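Alpha-aminoadipate/glutamate carrier protein LysW (Sulfolobus tokodaii, PDB 3VPB) carries covalently bound substrates for arginine and lysine biosynthesis, with glutamate converted stepwise to ornithine and alpha-aminoadipate to lysine while attached. Local coordinates at residues E34-H39 with A43-E48; E23-E26 with Q32-V35. One frame throughout, in Å; residues are numbered along the deposited sequence.

After the two-stranded sheet of strands 2-5 and 12-15, the chain enters strand 24-26, turns through a loop of five residues that includes two zinc ligands, His27 and Cys29, and returns as strand 32-38; interaction 2 closes that loop. Only three residues, 40-42, separate the segments of interaction 1, which closes the next hairpin, between strands 32-38 and 41-46. The two contacts follow one another along the chain, neither nested nor crossed, and share Glu34 and Val35. Strand 32-38 is therefore the middle strand of a three-stranded antiparallel sheet, with centres of the contacts about 7 Å apart. Leu44 CD2 and Val25 CG2, 3.9 Å apart, join the outer strands directly.

Interaction 1. Residues E34-H39 with A43-E48; sequences EVYNDH and ALRLAE
Tyr36 and Arg45 both have CG between the backbone N and the carbonyl carbon (chi1 72° and 57°), and these torsions bring ring and guanidinium together on one face of the hairpin. The Arg45 chain then runs extended from CG to NE, crosses the tyrosine at about a right angle and lays its flat end on one face of the ring. The planes are 21° apart, and Arg45 CZ is 4.0 Å from the Tyr36 ring centroid, the geometry of a stacked cation-pi pair; NH1 sits over the centre of the ring. The opposite face of the ring receives the methyl of Ala43, whose CB is 3.9 Å from the centroid in a CH-pi contact. The phenol ring is thus held between its cross-strand partner and the arginine two residues further on.

Beneath it the backbones pair as an antiparallel hairpin. Tyr36 and Ala43 exchange two bonds, as do Glu34 and Arg45; Glu34 N donates to Arg45 O at 2.8 Å in a nearly straight bond. Val35 and Leu44 form the non-hydrogen-bonded pair between them and face the other way, with Val35 CB 4.0 Å from Leu44 CD2.

The carboxylate of Glu34, on an extended chain, reaches the Arg45 guanidinium through a water: the water donates to Glu34 OE2 at 2.7 Å and accepts from Arg45 NE at 2.7 Å, lying at the edge of the guanidinium. Arg45 NH2 also makes a salt bridge to Glu111 of one neighbouring enzyme chain, a different one from the chain that packs on Glu34. One guanidinium therefore uses its face for the ring and its N-H groups for water and carboxylate, an arrangement that fixes its rotation and probably favours its positive charge where two enzyme chains approach.

Interaction 2. Residues E23-E26 with Q32-V35; sequences EIVE and QLEV
Ile24 to Glu26 pair with Gln32 to Glu34 in antiparallel register, the short strand axes approaching to 4.6 Å with 142° between their directions. Val25 and Leu33 form the hydrogen-bonded pair: Val25 N donates to Leu33 O at 2.8 Å, and Leu33 N returns a bond to Val25 O at 2.9 Å, less straight at 144°. A third bond, from Val35 N to Glu23 O at 2.9 Å, carries the pairing past the start of strand 24-26.

On the face bearing Val25 and Leu33 the contact is apolar. With CG1 anti to the carbonyl carbon (chi1 -54°), Val25 has CG2 between the backbone N and the carbonyl carbon, and CG2 lies 3.9 Å from Leu33 CB, while CG1 is 4.3 Å from Val35 CG1. Leu44 of the third strand packs against Val25 and Leu33, making the layer continuous across the sheet. Leu33 also touches Cys6 and His27, two of the zinc ligands.

The other face carries Ile24, Glu26, Gln32 and Glu34. Ile24 crosses Glu34 at a slant, its CD1 3.9 Å from Glu34 CG, and both side chains pack on Ile9 of a neighbouring enzyme chain. One face of the hairpin thus looks to the metal site and the other to the partner enzyme.

With zinc bound by Cys6 and Cys9 from one loop and by His27 and Cys29 from the turn joining these two strands, the arrangement is that of a zinc-ribbon domain, in which a beta hairpin supplies the second pair of ligands.

Interaction 1. Residues E34-H39 with A43-E48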
ATOM      1  N   GLU E  34     -22.842   2.627  -6.347  1.00 26.29           N
ATOM      2  CA  GLU E  34     -23.309   3.791  -5.611  1.00 26.39           C
ATOM      3  C   GLU E  34     -24.280   4.562  -6.486  1.00 25.56           C
ATOM      4  O   GLU E  34     -24.013   4.772  -7.668  1.00 25.31           O
ATOM      5  CB  GLU E  34     -22.125   4.684  -5.277  1.00 26.91           C
ATOM      6  CG  GLU E  34     -22.391   5.712  -4.195  1.00 30.74           C
ATOM      7  CD  GLU E  34     -21.118   6.044  -3.424  1.00 37.13           C
ATOM      8  OE1 GLU E  34     -21.229   6.530  -2.278  1.00 40.21           O
ATOM      9  OE2 GLU E  34     -20.002   5.813  -3.969  1.00 41.05           O
ATOM     10  N   VAL E  35     -25.401   5.001  -5.926  1.00 25.06           N
ATOM     11  CA  VAL E  35     -26.254   5.894  -6.717  1.00 24.92           C
ATOM     12  C   VAL E  35     -25.740   7.339  -6.649  1.00 25.56           C
ATOM     13  O   VAL E  35     -25.199   7.775  -5.621  1.00 25.65           O
ATOM     14  CB  VAL E  35     -27.823   5.696  -6.499  1.00 25.79           C
ATOM     15  CG1 VAL E  35     -28.169   4.621  -5.473  1.00 24.71           C
ATOM     16  CG2 VAL E  35     -28.596   7.015  -6.308  1.00 25.64           C
ATOM     17  N   TYR E  36     -25.839   8.049  -7.772  1.00 25.13           N
ATOM     18  CA  TYR E  36     -25.443   9.453  -7.821  1.00 25.64           C
ATOM     19  C   TYR E  36     -26.381  10.215  -8.751  1.00 26.65           C
ATOM     20  O   TYR E  36     -27.145   9.613  -9.504  1.00 24.64           O
ATOM     21  CB  TYR E  36     -23.966   9.612  -8.239  1.00 25.38           C
ATOM     22  CG  TYR E  36     -23.664   9.320  -9.693  1.00 25.87           C
ATOM     23  CD1 TYR E  36     -23.472  10.364 -10.610  1.00 26.33           C
ATOM     24  CD2 TYR E  36     -23.545   8.009 -10.152  1.00 26.04           C
ATOM     25  CE1 TYR E  36     -23.182  10.101 -11.954  1.00 25.86           C
ATOM     26  CE2 TYR E  36     -23.243   7.737 -11.489  1.00 27.04           C
ATOM     27  CZ  TYR E  36     -23.066   8.791 -12.380  1.00 26.36           C
ATOM     28  OH  TYR E  36     -22.792   8.534 -13.699  1.00 27.66           O
ATOM     29  N   ASN E  37     -26.320  11.539  -8.671  1.00 28.29           N
ATOM     30  CA  ASN E  37     -27.123  12.400  -9.523  1.00 30.38           C
ATOM     31  C   ASN E  37     -26.309  12.933 -10.696  1.00 31.47           C
ATOM     32  O   ASN E  37     -25.200  13.432 -10.521  1.00 30.90           O
ATOM     33  CB  ASN E  37     -27.698  13.560  -8.713  1.00 31.15           C
ATOM     34  CG  ASN E  37     -28.432  14.566  -9.581  1.00 32.67           C
ATOM     35  OD1 ASN E  37     -29.354  14.217 -10.315  1.00 34.15           O
ATOM     36  ND2 ASN E  37     -28.016  15.822  -9.501  1.00 34.64           N
ATOM     37  N   ASP E  38     -26.864  12.791 -11.890  1.00 32.64           N
ATOM     38  CA  ASP E  38     -26.262  13.317 -13.103  1.00 34.54           C
ATOM     39  C   ASP E  38     -27.344  14.191 -13.748  1.00 34.87           C
ATOM     40  O   ASP E  38     -28.192  13.682 -14.474  1.00 35.46           O
ATOM     41  CB  ASP E  38     -25.848  12.136 -13.997  1.00 34.91           C
ATOM     42  CG  ASP E  38     -24.847  12.524 -15.081  1.00 37.37           C
ATOM     43  OD1 ASP E  38     -25.247  13.183 -16.058  1.00 39.81           O
ATOM     44  OD2 ASP E  38     -23.666  12.135 -14.973  1.00 40.34           O
ATOM     45  N   HIS E  39     -27.330  15.494 -13.449  1.00 35.71           N
ATOM     46  CA  HIS E  39     -28.352  16.444 -13.929  1.00 36.26           C
ATOM     47  C   HIS E  39     -29.719  16.081 -13.328  1.00 35.08           C
ATOM     48  O   HIS E  39     -29.910  16.175 -12.128  1.00 35.78           O
ATOM     49  CB  HIS E  39     -28.407  16.461 -15.471  1.00 37.51           C
ATOM     50  CG  HIS E  39     -29.045  17.690 -16.060  1.00 41.85           C
ATOM     51  ND1 HIS E  39     -28.716  18.169 -17.314  1.00 44.34           N
ATOM     52  CD2 HIS E  39     -29.990  18.531 -15.574  1.00 44.73           C
ATOM     53  CE1 HIS E  39     -29.425  19.256 -17.568  1.00 45.60           C
ATOM     54  NE2 HIS E  39     -30.210  19.494 -16.532  1.00 46.03           N
ATOM     55  N   ALA E  43     -28.127   7.821 -11.486  1.00 23.44           N
ATOM     56  CA  ALA E  43     -27.299   6.902 -12.241  1.00 24.18           C
ATOM     57  C   ALA E  43     -26.501   6.059 -11.253  1.00 24.43           C
ATOM     58  O   ALA E  43     -26.514   6.319 -10.044  1.00 24.71           O
ATOM     59  CB  ALA E  43     -26.373   7.677 -13.178  1.00 24.09           C
ATOM     60  N   LEU E  44     -25.825   5.037 -11.764  1.00 24.72           N
ATOM     61  CA  LEU E  44     -25.058   4.143 -10.907  1.00 24.66           C
ATOM     62  C   LEU E  44     -23.601   4.138 -11.327  1.00 25.17           C
ATOM     63  O   LEU E  44     -23.301   4.047 -12.516  1.00 26.15           O
ATOM     64  CB  LEU E  44     -25.625   2.742 -11.021  1.00 24.59           C
ATOM     65  CG  LEU E  44     -27.037   2.486 -10.493  1.00 24.24           C
ATOM     66  CD1 LEU E  44     -27.535   1.125 -10.916  1.00 24.07           C
ATOM     67  CD2 LEU E  44     -27.066   2.607  -8.977  1.00 23.85           C
ATOM     68  N   ARG E  45     -22.687   4.231 -10.369  1.00 25.83           N
ATOM     69  CA  ARG E  45     -21.286   3.924 -10.679  1.00 26.62           C
ATOM     70  C   ARG E  45     -20.685   2.960  -9.655  1.00 26.28           C
ATOM     71  O   ARG E  45     -21.285   2.708  -8.613  1.00 25.28           O
ATOM     72  CB  ARG E  45     -20.452   5.199 -10.823  1.00 26.99           C
ATOM     73  CG  ARG E  45     -20.475   6.082  -9.611  1.00 28.61           C
ATOM     74  CD  ARG E  45     -19.397   7.141  -9.696  1.00 34.27           C
ATOM     75  NE  ARG E  45     -19.627   8.133  -8.657  1.00 35.63           N
ATOM     76  CZ  ARG E  45     -20.023   9.384  -8.887  1.00 38.47           C
ATOM     77  NH1 ARG E  45     -20.196   9.829 -10.133  1.00 38.46           N
ATOM     78  NH2 ARG E  45     -20.225  10.202  -7.866  1.00 38.48           N
ATOM     79  N   LEU E  46     -19.504   2.421  -9.960  1.00 27.07           N
ATOM     80  CA  LEU E  46     -18.795   1.512  -9.062  1.00 27.24           C
ATOM     81  C   LEU E  46     -18.567   2.159  -7.704  1.00 27.27           C
ATOM     82  O   LEU E  46     -18.062   3.291  -7.627  1.00 27.37           O
ATOM     83  CB  LEU E  46     -17.450   1.110  -9.676  1.00 27.34           C
ATOM     84  CG  LEU E  46     -16.827  -0.235  -9.270  1.00 29.41           C
ATOM     85  CD1 LEU E  46     -17.716  -1.397  -9.693  1.00 29.49           C
ATOM     86  CD2 LEU E  46     -15.439  -0.376  -9.860  1.00 29.24           C
ATOM     87  N   ALA E  47     -18.954   1.459  -6.639  1.00 26.85           N
ATOM     88  CA  ALA E  47     -18.771   1.979  -5.276  1.00 26.94           C
ATOM     89  C   ALA E  47     -17.287   1.953  -4.928  1.00 27.67           C
ATOM     90  O   ALA E  47     -16.529   1.171  -5.505  1.00 25.85           O
ATOM     91  CB  ALA E  47     -19.524   1.147  -4.286  1.00 26.94           C
ATOM     92  N   GLU E  48     -16.881   2.786  -3.970  1.00 27.92           N
ATOM     93  CA  GLU E  48     -15.507   2.737  -3.464  1.00 29.60           C
ATOM     94  C   GLU E  48     -15.250   1.467  -2.667  1.00 29.93           C
ATOM     95  O   GLU E  48     -16.169   0.911  -2.056  1.00 30.26           O
ATOM     96  CB  GLU E  48     -15.246   3.929  -2.549  1.00 29.69           C
ATOM     97  CG  GLU E  48     -15.121   5.236  -3.239  1.00 32.58           C
ATOM     98  CD  GLU E  48     -14.465   6.272  -2.337  1.00 37.43           C
ATOM     99  OE1 GLU E  48     -13.700   7.108  -2.867  1.00 39.94           O
ATOM    100  OE2 GLU E  48     -14.713   6.242  -1.101  1.00 38.09           O
TER
HETATM  101  O   HOH W   1     -19.461   7.447  -6.057  1.00 58.98           O

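Interaction 2. Residues E23-E26 with Q32-V35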
ATOM      1  N   GLU E  23     -26.211   6.306  -1.734  1.00 30.74           N
ATOM      2  CA  GLU E  23     -26.544   4.981  -1.206  1.00 30.43           C
ATOM      3  C   GLU E  23     -25.905   3.876  -2.028  1.00 30.33           C
ATOM      4  O   GLU E  23     -25.654   4.049  -3.207  1.00 28.71           O
ATOM      5  CB  GLU E  23     -28.048   4.768  -1.186  1.00 31.22           C
ATOM      6  CG  GLU E  23     -28.742   5.425  -0.029  1.00 34.17           C
ATOM      7  CD  GLU E  23     -30.133   4.903   0.156  1.00 38.87           C
ATOM      8  OE1 GLU E  23     -30.302   3.806   0.741  1.00 41.25           O
ATOM      9  OE2 GLU E  23     -31.063   5.605  -0.282  1.00 41.36           O
ATOM     10  N   ILE E  24     -25.652   2.744  -1.379  1.00 30.51           N
ATOM     11  CA  ILE E  24     -25.004   1.603  -2.009  1.00 31.64           C
ATOM     12  C   ILE E  24     -26.041   0.563  -2.402  1.00 32.07           C
ATOM     13  O   ILE E  24     -26.961   0.276  -1.618  1.00 32.50           O
ATOM     14  CB  ILE E  24     -23.995   0.952  -1.030  1.00 31.70           C
ATOM     15  CG1 ILE E  24     -22.874   1.929  -0.665  1.00 32.15           C
ATOM     16  CG2 ILE E  24     -23.429  -0.348  -1.598  1.00 32.28           C
ATOM     17  CD1 ILE E  24     -22.161   2.564  -1.835  1.00 32.22           C
ATOM     18  N   VAL E  25     -25.904   0.008  -3.609  1.00 32.54           N
ATOM     19  CA  VAL E  25     -26.752  -1.110  -4.059  1.00 33.12           C
ATOM     20  C   VAL E  25     -25.886  -2.232  -4.644  1.00 33.34           C
ATOM     21  O   VAL E  25     -24.909  -1.973  -5.359  1.00 32.56           O
ATOM     22  CB  VAL E  25     -27.868  -0.677  -5.075  1.00 33.27           C
ATOM     23  CG1 VAL E  25     -28.711   0.462  -4.510  1.00 34.32           C
ATOM     24  CG2 VAL E  25     -27.302  -0.270  -6.425  1.00 33.54           C
ATOM     25  N   GLU E  26     -26.251  -3.473  -4.334  1.00 34.04           N
ATOM     26  CA  GLU E  26     -25.522  -4.627  -4.826  1.00 34.66           C
ATOM     27  C   GLU E  26     -26.188  -5.173  -6.068  1.00 34.11           C
ATOM     28  O   GLU E  26     -27.415  -5.270  -6.129  1.00 34.46           O
ATOM     29  CB  GLU E  26     -25.481  -5.725  -3.768  1.00 35.89           C
ATOM     30  CG  GLU E  26     -24.576  -5.409  -2.603  1.00 38.66           C
ATOM     31  CD  GLU E  26     -23.536  -6.489  -2.377  1.00 44.26           C
ATOM     32  OE1 GLU E  26     -22.672  -6.292  -1.493  1.00 44.80           O
ATOM     33  OE2 GLU E  26     -23.583  -7.526  -3.094  1.00 46.24           O
ATOM     34  N   GLN E  32     -20.543  -3.846  -6.458  1.00 28.61           N
ATOM     35  CA  GLN E  32     -21.133  -2.943  -5.488  1.00 29.11           C
ATOM     36  C   GLN E  32     -21.192  -1.590  -6.172  1.00 28.34           C
ATOM     37  O   GLN E  32     -20.208  -1.170  -6.787  1.00 28.65           O
ATOM     38  CB  GLN E  32     -20.266  -2.869  -4.239  1.00 29.67           C
ATOM     39  CG  GLN E  32     -20.577  -3.946  -3.191  1.00 34.11           C
ATOM     40  CD  GLN E  32     -21.559  -3.463  -2.143  1.00 39.70           C
ATOM     41  OE1 GLN E  32     -21.190  -3.205  -0.990  1.00 42.01           O
ATOM     42  NE2 GLN E  32     -22.820  -3.309  -2.541  1.00 41.58           N
ATOM     43  N   LEU E  33     -22.350  -0.933  -6.081  1.00 27.01           N
ATOM     44  CA  LEU E  33     -22.631   0.269  -6.861  1.00 26.67           C
ATOM     45  C   LEU E  33     -23.090   1.386  -5.940  1.00 26.66           C
ATOM     46  O   LEU E  33     -23.647   1.125  -4.877  1.00 27.43           O
ATOM     47  CB  LEU E  33     -23.715  -0.015  -7.925  1.00 26.32           C
ATOM     48  CG  LEU E  33     -23.441  -1.194  -8.881  1.00 26.68           C
ATOM     49  CD1 LEU E  33     -24.679  -1.564  -9.740  1.00 27.06           C
ATOM     50  CD2 LEU E  33     -22.237  -0.919  -9.759  1.00 23.94           C
ATOM     51  N   GLU E  34     -22.842   2.627  -6.347  1.00 26.29           N
ATOM     52  CA  GLU E  34     -23.309   3.791  -5.611  1.00 26.39           C
ATOM     53  C   GLU E  34     -24.280   4.562  -6.486  1.00 25.56           C
ATOM     54  O   GLU E  34     -24.013   4.772  -7.668  1.00 25.31           O
ATOM     55  CB  GLU E  34     -22.125   4.684  -5.277  1.00 26.91           C
ATOM     56  CG  GLU E  34     -22.391   5.712  -4.195  1.00 30.74           C
ATOM     57  CD  GLU E  34     -21.118   6.044  -3.424  1.00 37.13           C
ATOM     58  OE1 GLU E  34     -21.229   6.530  -2.278  1.00 40.21           O
ATOM     59  OE2 GLU E  34     -20.002   5.813  -3.969  1.00 41.05           O
ATOM     60  N   VAL E  35     -25.401   5.001  -5.926  1.00 25.06           N
ATOM     61  CA  VAL E  35     -26.254   5.894  -6.717  1.00 24.92           C
ATOM     62  C   VAL E  35     -25.740   7.339  -6.649  1.00 25.56           C
ATOM     63  O   VAL E  35     -25.199   7.775  -5.621  1.00 25.65           O
ATOM     64  CB  VAL E  35     -27.823   5.696  -6.499  1.00 25.79           C
ATOM     65  CG1 VAL E  35     -28.169   4.621  -5.473  1.00 24.71           C
ATOM     66  CG2 VAL E  35     -28.596   7.015  -6.308  1.00 25.64           C
TER